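PDB 3DY0: N-terminus Plasma serine protease inhibitor from Homo sapiens, which inhibits serine proteases of blood plasma and other body fluids in a heparin-dependent way, trapping them in stable, irreversible complexes after they cleave its reactive centre loop. Local coordinates for residues A[43-54]-A[286-297]; A[29-37]-A[311-319]. All blocks are in the same frame, centred on the assembly; numbering follows the deposited sequence. Where two conformers were deposited one is given.

Overall arrangement
The centre of contact 2 (29-37 with 311-319) lies about 4 Å, and that of contact 1 (43-54 with 286-297) about 21 Å, from the centre of the chain; eight of the nine touching residues of contact 2 are buried, while contact 1 is only partly buried. Both draw on helix 33-45: its first turn faces strand 307-319 in contact 2, and its last residues enter contact 1. Contact 1 buries more surface, 654 Å² against 386 Å², and is held largely by hydrogen bonds and two waters, with a small apolar patch at Leu43, whereas contact 2 has one hydrogen bond amid aromatic and aliphatic packing. The two meet where Leu43 CD2 packs on Met311 CE at 4.1 Å.

Contact 1 of 2, residues A[43-54]-A[286-297]; sequences LSLGAGSSTKMQ and GISNVFTSHADL
Two torsions set Gln54 against Asn289: CG of Gln54 lies beside its own backbone N (chi1 -61°), and the chain beyond is extended, carrying the amide across to the start of the 3-10 turn 289-291. There OE1 of Gln54 takes two backbone N-H groups. Asn289 N, at 2.9 Å from Gln54 OE1, comes in the carbonyl plane on a lone pair; Ser288 N, bonded to the same oxygen, stands above that plane. A weak bond from NE2 of Gln54 to OD1 of Asn289 joins two amides whose planes are 76° apart, while one water links Gln54 OE1 and Thr51 O with Val290 N.

The two branches of Thr51 do different work. Its OG1 accepts from Asp296 N at 2.8 Å, nearly straight at 159°, and a second water joins this hydroxyl to Asn289 ND2 and His294 O. Its CG2, opposite the backbone N, meets Val290 CB at 3.7 Å, the two side chains crossing at about a right angle.

Asp296 holds residues 48-49 with both backbone and side chain. Its O accepts from Gly48 N at 2.9 Å, and OD2, through the anti lone pair, receives the hydroxyl of Ser49 at 2.6 Å from OG. OD1 turns to Ser298, so both carboxylate oxygens are engaged. Further in, Leu43 CD2 and Val290 CG2 meet tip to tip at 3.8 Å, and Leu297 CD2 flanks Leu43 CD1.

In this serpin the arrangement fastens the junction of helices 33-45 and 49-58 to the connection between strands 259-277 and 307-319, with the ST turn of Thr292, whose OG1 accepts from His294 N, shaping the connection before it reaches Asp296.

Contact 2 of 2, residues A[29-37]-A[311-319]; sequences IFFSPVSIS and MVHKAVVEV
This is a buried contact between strand 29-31 with the first turn of helix 33-45 and a face of residues 311-319 of strand 307-319, in the large serpin sheet. The strand axes approach to 5.9 Å at an angle of 107°, so they cross without pairing, and the side chains fill the interface. CG of Phe30 lies opposite its backbone N, which carries the ring toward the strand. Val317 covers one face of that ring: its CG1 is 3.8 Å from the centroid, a CH-pi contact, and its CB is 3.3 Å from Phe30 CZ. Ala315 CB meets Phe30 CD2 at 3.6 Å.

On the helix side, His313 is held between a polar edge and an aliphatic face. Ser32 N donates to His313 NE2 at 3.2 Å, almost straight at 171°. The donor is tilted 23° from the ring plane. Ile36 CD1 stands over the ring, 3.7 Å from its centroid. Ser32 OG caps the helix by accepting from Ser35 N and also bonds the backbone of the bound peptide.

Phe30 O, against Ala315 CB, is buried without a hydrogen-bond partner. NE2 accepts, so His313 is probably neutral, fixed through both nitrogens (ND1 bonds Thr330 OG1) in a mainly apolar interface.

Contact 1 of 2, residues A[43-54]-A[286-297]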
loop_
_atom_site.group_PDB
_atom_site.type_symbol
_atom_site.label_atom_id
_atom_site.label_comp_id
_atom_site.label_asym_id
_atom_site.label_seq_id
_atom_site.Cartn_x
_atom_site.Cartn_y
_atom_site.Cartn_z
ATOM N N LEU A 43 4.713 3.537 14.545
ATOM C CA LEU A 43 5.649 2.703 15.285
ATOM C C LEU A 43 6.802 3.550 15.829
ATOM O O LEU A 43 7.263 3.329 16.950
ATOM C CB LEU A 43 6.188 1.588 14.381
ATOM C CG LEU A 43 7.181 0.591 14.985
ATOM C CD1 LEU A 43 6.566 -0.087 16.208
ATOM C CD2 LEU A 43 7.554 -0.446 13.935
ATOM N N SER A 44 7.255 4.531 15.050
ATOM C CA SER A 44 8.359 5.383 15.487
ATOM C C SER A 44 8.003 6.223 16.713
ATOM O O SER A 44 8.891 6.647 17.452
ATOM C CB SER A 44 8.832 6.303 14.349
ATOM O OG SER A 44 7.972 7.418 14.157
ATOM N N LEU A 45 6.713 6.451 16.942
ATOM C CA LEU A 45 6.289 7.251 18.088
ATOM C C LEU A 45 6.776 6.666 19.405
ATOM O O LEU A 45 7.075 7.403 20.349
ATOM C CB LEU A 45 4.766 7.370 18.129
ATOM C CG LEU A 45 4.111 8.266 17.074
ATOM C CD1 LEU A 45 2.594 8.143 17.191
ATOM C CD2 LEU A 45 4.556 9.718 17.269
ATOM N N GLY A 46 6.852 5.342 19.468
ATOM C CA GLY A 46 7.294 4.700 20.692
ATOM C C GLY A 46 8.642 4.023 20.578
ATOM O O GLY A 46 8.986 3.178 21.406
ATOM N N ALA A 47 9.407 4.386 19.554
ATOM C CA ALA A 47 10.727 3.802 19.352
ATOM C C ALA A 47 11.807 4.749 19.855
ATOM O O ALA A 47 11.590 5.957 19.958
ATOM C CB ALA A 47 10.947 3.503 17.875
ATOM N N GLY A 48 12.973 4.196 20.168
ATOM C CA GLY A 48 14.068 5.020 20.642
ATOM C C GLY A 48 15.388 4.630 20.008
ATOM O O GLY A 48 15.468 3.633 19.296
ATOM N N SER A 49 16.418 5.432 20.266
ATOM C CA SER A 49 17.770 5.202 19.757
ATOM C C SER A 49 17.885 4.665 18.325
ATOM O O SER A 49 17.258 5.189 17.406
ATOM C CB SER A 49 18.540 4.295 20.726
ATOM O OG SER A 49 17.846 3.087 20.983
ATOM N N SER A 50 18.694 3.624 18.144
ATOM C CA SER A 50 18.901 3.035 16.823
ATOM C C SER A 50 17.629 2.481 16.191
ATOM O O SER A 50 17.476 2.511 14.969
ATOM C CB SER A 50 19.955 1.927 16.897
ATOM O OG SER A 50 21.247 2.463 17.122
ATOM N N THR A 51 16.722 1.971 17.018
ATOM C CA THR A 51 15.469 1.408 16.513
ATOM C C THR A 51 14.647 2.474 15.795
ATOM O O THR A 51 14.112 2.238 14.709
ATOM C CB THR A 51 14.634 0.800 17.658
ATOM O OG1 THR A 51 15.343 -0.311 18.217
ATOM C CG2 THR A 51 13.283 0.320 17.143
ATOM N N LYS A 52 14.549 3.647 16.409
ATOM C CA LYS A 52 13.805 4.756 15.820
ATOM C C LYS A 52 14.553 5.322 14.614
ATOM O O LYS A 52 13.946 5.665 13.592
ATOM C CB LYS A 52 13.595 5.844 16.875
ATOM C CG LYS A 52 12.841 7.064 16.389
ATOM C CD LYS A 52 12.735 8.071 17.520
ATOM C CE LYS A 52 11.988 9.309 17.097
ATOM N NZ LYS A 52 11.845 10.253 18.238
ATOM N N MET A 53 15.874 5.417 14.731
ATOM C CA MET A 53 16.701 5.938 13.648
ATOM C C MET A 53 16.477 5.162 12.355
ATOM O O MET A 53 16.258 5.750 11.295
ATOM C CB MET A 53 18.183 5.866 14.029
ATOM C CG MET A 53 18.591 6.790 15.162
ATOM S SD MET A 53 20.353 6.643 15.542
ATOM C CE MET A 53 21.057 7.730 14.305
ATOM N N GLN A 54 16.535 3.838 12.445
ATOM C CA GLN A 54 16.345 2.996 11.270
ATOM C C GLN A 54 14.986 3.216 10.635
ATOM O O GLN A 54 14.867 3.252 9.412
ATOM C CB GLN A 54 16.491 1.520 11.628
ATOM C CG GLN A 54 17.848 1.142 12.185
ATOM C CD GLN A 54 17.947 -0.341 12.462
ATOM O OE1 GLN A 54 16.936 -1.006 12.675
ATOM N NE2 GLN A 54 19.169 -0.869 12.469
ATOM N N GLY A 286 16.850 -1.399 5.770
ATOM C CA GLY A 286 17.572 -0.983 6.958
ATOM C C GLY A 286 16.761 -0.960 8.240
ATOM O O GLY A 286 17.269 -0.551 9.285
ATOM N N ILE A 287 15.504 -1.384 8.174
ATOM C CA ILE A 287 14.649 -1.403 9.359
ATOM C C ILE A 287 14.686 -2.823 9.907
ATOM O O ILE A 287 13.969 -3.705 9.429
ATOM C CB ILE A 287 13.202 -1.013 9.003
ATOM C CG1 ILE A 287 13.192 0.394 8.401
ATOM C CG2 ILE A 287 12.326 -1.060 10.247
ATOM C CD1 ILE A 287 11.846 0.835 7.860
ATOM N N SER A 288 15.513 -3.037 10.927
ATOM C CA SER A 288 15.675 -4.374 11.485
ATOM C C SER A 288 15.601 -4.516 13.004
ATOM O O SER A 288 15.008 -5.466 13.508
ATOM C CB SER A 288 17.010 -4.953 11.006
ATOM O OG SER A 288 18.099 -4.208 11.535
ATOM N N ASN A 289 16.197 -3.581 13.731
ATOM C CA ASN A 289 16.223 -3.670 15.191
ATOM C C ASN A 289 14.876 -3.844 15.879
ATOM O O ASN A 289 14.759 -4.586 16.856
ATOM C CB ASN A 289 16.939 -2.446 15.767
ATOM C CG ASN A 289 18.439 -2.502 15.566
ATOM O OD1 ASN A 289 18.926 -2.970 14.532
ATOM N ND2 ASN A 289 19.183 -2.014 16.552
ATOM N N VAL A 290 13.853 -3.174 15.368
ATOM C CA VAL A 290 12.533 -3.246 15.970
ATOM C C VAL A 290 11.946 -4.663 16.019
ATOM O O VAL A 290 11.038 -4.941 16.808
ATOM C CB VAL A 290 11.563 -2.286 15.231
ATOM C CG1 VAL A 290 11.225 -2.841 13.854
ATOM C CG2 VAL A 290 10.316 -2.047 16.064
ATOM N N PHE A 291 12.484 -5.564 15.199
ATOM C CA PHE A 291 12.006 -6.946 15.147
ATOM C C PHE A 291 12.878 -7.890 15.963
ATOM O O PHE A 291 12.697 -9.109 15.901
ATOM C CB PHE A 291 11.989 -7.443 13.697
ATOM C CG PHE A 291 11.188 -6.580 12.765
ATOM C CD1 PHE A 291 9.813 -6.449 12.928
ATOM C CD2 PHE A 291 11.810 -5.897 11.722
ATOM C CE1 PHE A 291 9.065 -5.649 12.066
ATOM C CE2 PHE A 291 11.067 -5.089 10.851
ATOM C CZ PHE A 291 9.696 -4.969 11.028
ATOM N N THR A 292 13.813 -7.335 16.725
ATOM C CA THR A 292 14.728 -8.154 17.514
ATOM C C THR A 292 14.587 -7.953 19.017
ATOM O O THR A 292 13.841 -7.087 19.473
ATOM C CB THR A 292 16.188 -7.856 17.136
ATOM O OG1 THR A 292 16.558 -6.568 17.638
ATOM C CG2 THR A 292 16.361 -7.875 15.622
ATOM N N SER A 293 15.314 -8.755 19.790
ATOM C CA SER A 293 15.252 -8.632 21.242
ATOM C C SER A 293 15.986 -7.369 21.677
ATOM O O SER A 293 15.953 -6.994 22.851
ATOM C CB SER A 293 15.869 -9.859 21.922
ATOM O OG SER A 293 17.284 -9.818 21.882
ATOM N N HIS A 294 16.653 -6.714 20.729
ATOM C CA HIS A 294 17.375 -5.479 21.016
ATOM C C HIS A 294 16.571 -4.264 20.582
ATOM O O HIS A 294 17.091 -3.153 20.484
ATOM C CB HIS A 294 18.738 -5.475 20.325
ATOM C CG HIS A 294 19.807 -6.170 21.107
ATOM N ND1 HIS A 294 19.689 -7.477 21.528
ATOM C CD2 HIS A 294 21.004 -5.734 21.564
ATOM C CE1 HIS A 294 20.767 -7.815 22.213
ATOM N NE2 HIS A 294 21.581 -6.775 22.250
ATOM N N ALA A 295 15.292 -4.485 20.315
ATOM C CA ALA A 295 14.414 -3.401 19.910
ATOM C C ALA A 295 14.298 -2.405 21.054
ATOM O O ALA A 295 14.207 -2.798 22.219
ATOM C CB ALA A 295 13.037 -3.948 19.573
ATOM N N ASP A 296 14.325 -1.119 20.725
ATOM C CA ASP A 296 14.156 -0.083 21.731
ATOM C C ASP A 296 12.754 0.469 21.496
ATOM O O ASP A 296 12.546 1.314 20.622
ATOM C CB ASP A 296 15.187 1.035 21.568
ATOM C CG ASP A 296 15.015 2.148 22.596
ATOM O OD1 ASP A 296 14.020 2.118 23.354
ATOM O OD2 ASP A 296 15.868 3.058 22.641
ATOM N N LEU A 297 11.791 -0.044 22.256
ATOM C CA LEU A 297 10.407 0.400 22.143
ATOM C C LEU A 297 9.965 0.959 23.490
ATOM O O LEU A 297 8.823 0.782 23.910
ATOM C CB LEU A 297 9.508 -0.768 21.726
ATOM C CG LEU A 297 9.704 -1.222 20.275
ATOM C CD1 LEU A 297 8.982 -2.534 20.034
ATOM C CD2 LEU A 297 9.198 -0.131 19.336
HETATM O O HOH W 1 14.324 -0.668 13.718
HETATM O O HOH W 2 17.793 -0.667 18.855
#

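Contact 2 of 2, residues A[29-37]-A[311-319]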
loop_
_atom_site.group_PDB
_atom_site.type_symbol
_atom_site.label_atom_id
_atom_site.label_comp_id
_atom_site.label_asym_id
_atom_site.label_seq_id
_atom_site.Cartn_x
_atom_site.Cartn_y
_atom_site.Cartn_z
ATOM N N ILE A 29 2.369 -8.286 -7.680
ATOM C CA ILE A 29 2.780 -7.514 -6.518
ATOM C C ILE A 29 1.694 -6.478 -6.300
ATOM O O ILE A 29 1.195 -5.893 -7.257
ATOM C CB ILE A 29 4.092 -6.738 -6.759
ATOM C CG1 ILE A 29 5.229 -7.697 -7.095
ATOM C CG2 ILE A 29 4.439 -5.917 -5.520
ATOM C CD1 ILE A 29 6.516 -6.993 -7.432
ATOM N N PHE A 30 1.307 -6.266 -5.050
ATOM C CA PHE A 30 0.303 -5.251 -4.759
ATOM C C PHE A 30 0.309 -4.874 -3.294
ATOM O O PHE A 30 0.173 -5.730 -2.420
ATOM C CB PHE A 30 -1.107 -5.699 -5.163
ATOM C CG PHE A 30 -2.093 -4.562 -5.210
ATOM C CD1 PHE A 30 -2.020 -3.608 -6.225
ATOM C CD2 PHE A 30 -3.036 -4.395 -4.200
ATOM C CE1 PHE A 30 -2.874 -2.499 -6.224
ATOM C CE2 PHE A 30 -3.893 -3.290 -4.191
ATOM C CZ PHE A 30 -3.808 -2.341 -5.206
ATOM N N PHE A 31 0.484 -3.586 -3.024
ATOM C CA PHE A 31 0.486 -3.116 -1.645
ATOM C C PHE A 31 0.113 -1.652 -1.570
ATOM O O PHE A 31 0.024 -0.975 -2.596
ATOM C CB PHE A 31 1.860 -3.342 -0.981
ATOM C CG PHE A 31 2.982 -2.495 -1.547
ATOM C CD1 PHE A 31 3.613 -2.849 -2.738
ATOM C CD2 PHE A 31 3.439 -1.374 -0.855
ATOM C CE1 PHE A 31 4.689 -2.105 -3.231
ATOM C CE2 PHE A 31 4.522 -0.615 -1.337
ATOM C CZ PHE A 31 5.147 -0.985 -2.528
ATOM N N SER A 32 -0.139 -1.176 -0.354
ATOM C CA SER A 32 -0.468 0.227 -0.141
ATOM C C SER A 32 0.695 0.918 0.548
ATOM O O SER A 32 0.946 0.705 1.737
ATOM C CB SER A 32 -1.716 0.393 0.729
ATOM O OG SER A 32 -1.880 1.766 1.057
ATOM N N PRO A 33 1.429 1.763 -0.189
ATOM C CA PRO A 33 2.563 2.466 0.409
ATOM C C PRO A 33 2.147 3.303 1.621
ATOM O O PRO A 33 2.826 3.305 2.651
ATOM C CB PRO A 33 3.074 3.327 -0.745
ATOM C CG PRO A 33 2.783 2.467 -1.948
ATOM C CD PRO A 33 1.377 1.980 -1.647
ATOM N N VAL A 34 1.032 4.017 1.505
ATOM C CA VAL A 34 0.583 4.861 2.607
ATOM C C VAL A 34 0.220 4.059 3.856
ATOM O O VAL A 34 0.480 4.499 4.975
ATOM C CB VAL A 34 -0.609 5.758 2.184
ATOM C CG1 VAL A 34 -1.838 4.917 1.908
ATOM C CG2 VAL A 34 -0.877 6.800 3.261
ATOM N N SER A 35 -0.372 2.882 3.675
ATOM C CA SER A 35 -0.728 2.056 4.824
ATOM C C SER A 35 0.513 1.648 5.611
ATOM O O SER A 35 0.536 1.699 6.846
ATOM C CB SER A 35 -1.464 0.794 4.370
ATOM O OG SER A 35 -1.727 -0.047 5.488
ATOM N N ILE A 36 1.545 1.240 4.886
ATOM C CA ILE A 36 2.779 0.803 5.514
ATOM C C ILE A 36 3.590 1.951 6.096
ATOM O O ILE A 36 4.109 1.843 7.210
ATOM C CB ILE A 36 3.617 -0.024 4.522
ATOM C CG1 ILE A 36 2.775 -1.213 4.042
ATOM C CG2 ILE A 36 4.897 -0.509 5.196
ATOM C CD1 ILE A 36 3.399 -2.031 2.932
ATOM N N SER A 37 3.687 3.051 5.352
ATOM C CA SER A 37 4.422 4.220 5.824
ATOM C C SER A 37 3.766 4.772 7.083
ATOM O O SER A 37 4.449 5.143 8.038
ATOM C CB SER A 37 4.441 5.316 4.754
ATOM O OG SER A 37 5.202 4.930 3.627
ATOM N N MET A 311 4.924 -7.877 11.039
ATOM C CA MET A 311 4.133 -6.783 10.496
ATOM C C MET A 311 3.520 -7.358 9.235
ATOM O O MET A 311 4.169 -7.420 8.189
ATOM C CB MET A 311 5.013 -5.584 10.146
ATOM C CG MET A 311 4.201 -4.365 9.729
ATOM S SD MET A 311 5.197 -2.952 9.230
ATOM C CE MET A 311 5.781 -2.387 10.816
ATOM N N VAL A 312 2.267 -7.784 9.340
ATOM C CA VAL A 312 1.567 -8.378 8.209
ATOM C C VAL A 312 0.827 -7.337 7.377
ATOM O O VAL A 312 0.227 -6.408 7.915
ATOM C CB VAL A 312 0.565 -9.454 8.688
ATOM C CG1 VAL A 312 1.310 -10.561 9.424
ATOM C CG2 VAL A 312 -0.481 -8.833 9.595
ATOM N N HIS A 313 0.882 -7.497 6.058
ATOM C CA HIS A 313 0.214 -6.580 5.140
ATOM C C HIS A 313 -0.593 -7.396 4.140
ATOM O O HIS A 313 -0.119 -8.413 3.633
ATOM C CB HIS A 313 1.238 -5.728 4.372
ATOM C CG HIS A 313 0.620 -4.656 3.521
ATOM N ND1 HIS A 313 0.057 -3.517 4.054
ATOM C CD2 HIS A 313 0.460 -4.561 2.180
ATOM C CE1 HIS A 313 -0.422 -2.764 3.078
ATOM N NE2 HIS A 313 -0.191 -3.375 1.930
ATOM N N LYS A 314 -1.817 -6.956 3.872
ATOM C CA LYS A 314 -2.675 -7.615 2.896
ATOM C C LYS A 314 -3.303 -6.495 2.094
ATOM O O LYS A 314 -3.810 -5.529 2.665
ATOM C CB LYS A 314 -3.769 -8.432 3.586
ATOM C CG LYS A 314 -4.743 -9.107 2.625
ATOM C CD LYS A 314 -4.045 -10.135 1.754
ATOM C CE LYS A 314 -5.036 -10.839 0.832
ATOM N NZ LYS A 314 -6.102 -11.537 1.607
ATOM N N ALA A 315 -3.255 -6.617 0.772
ATOM C CA ALA A 315 -3.817 -5.601 -0.108
ATOM C C ALA A 315 -4.496 -6.280 -1.292
ATOM O O ALA A 315 -4.003 -7.283 -1.805
ATOM C CB ALA A 315 -2.714 -4.676 -0.596
ATOM N N VAL A 316 -5.627 -5.729 -1.721
ATOM C CA VAL A 316 -6.364 -6.296 -2.844
ATOM C C VAL A 316 -6.860 -5.187 -3.758
ATOM O O VAL A 316 -7.061 -4.050 -3.322
ATOM C CB VAL A 316 -7.600 -7.123 -2.373
ATOM C CG1 VAL A 316 -7.173 -8.216 -1.408
ATOM C CG2 VAL A 316 -8.630 -6.207 -1.727
ATOM N N VAL A 317 -7.036 -5.517 -5.033
ATOM C CA VAL A 317 -7.547 -4.552 -5.995
ATOM C C VAL A 317 -8.414 -5.248 -7.032
ATOM O O VAL A 317 -8.141 -6.383 -7.420
ATOM C CB VAL A 317 -6.405 -3.789 -6.724
ATOM C CG1 VAL A 317 -5.581 -4.739 -7.574
ATOM C CG2 VAL A 317 -7.003 -2.669 -7.583
ATOM N N GLU A 318 -9.474 -4.562 -7.446
ATOM C CA GLU A 318 -10.391 -5.058 -8.464
ATOM C C GLU A 318 -10.524 -3.936 -9.481
ATOM O O GLU A 318 -10.868 -2.811 -9.123
ATOM C CB GLU A 318 -11.773 -5.345 -7.870
ATOM C CG GLU A 318 -11.777 -6.332 -6.722
ATOM C CD GLU A 318 -13.113 -6.389 -6.009
ATOM O OE1 GLU A 318 -13.233 -7.159 -5.033
ATOM O OE2 GLU A 318 -14.046 -5.664 -6.421
ATOM N N VAL A 319 -10.237 -4.242 -10.739
ATOM C CA VAL A 319 -10.349 -3.261 -11.812
ATOM C C VAL A 319 -11.317 -3.813 -12.843
ATOM O O VAL A 319 -11.126 -4.921 -13.343
ATOM C CB VAL A 319 -8.988 -3.020 -12.507
ATOM C CG1 VAL A 319 -9.194 -2.258 -13.819
ATOM C CG2 VAL A 319 -8.065 -2.246 -11.576
#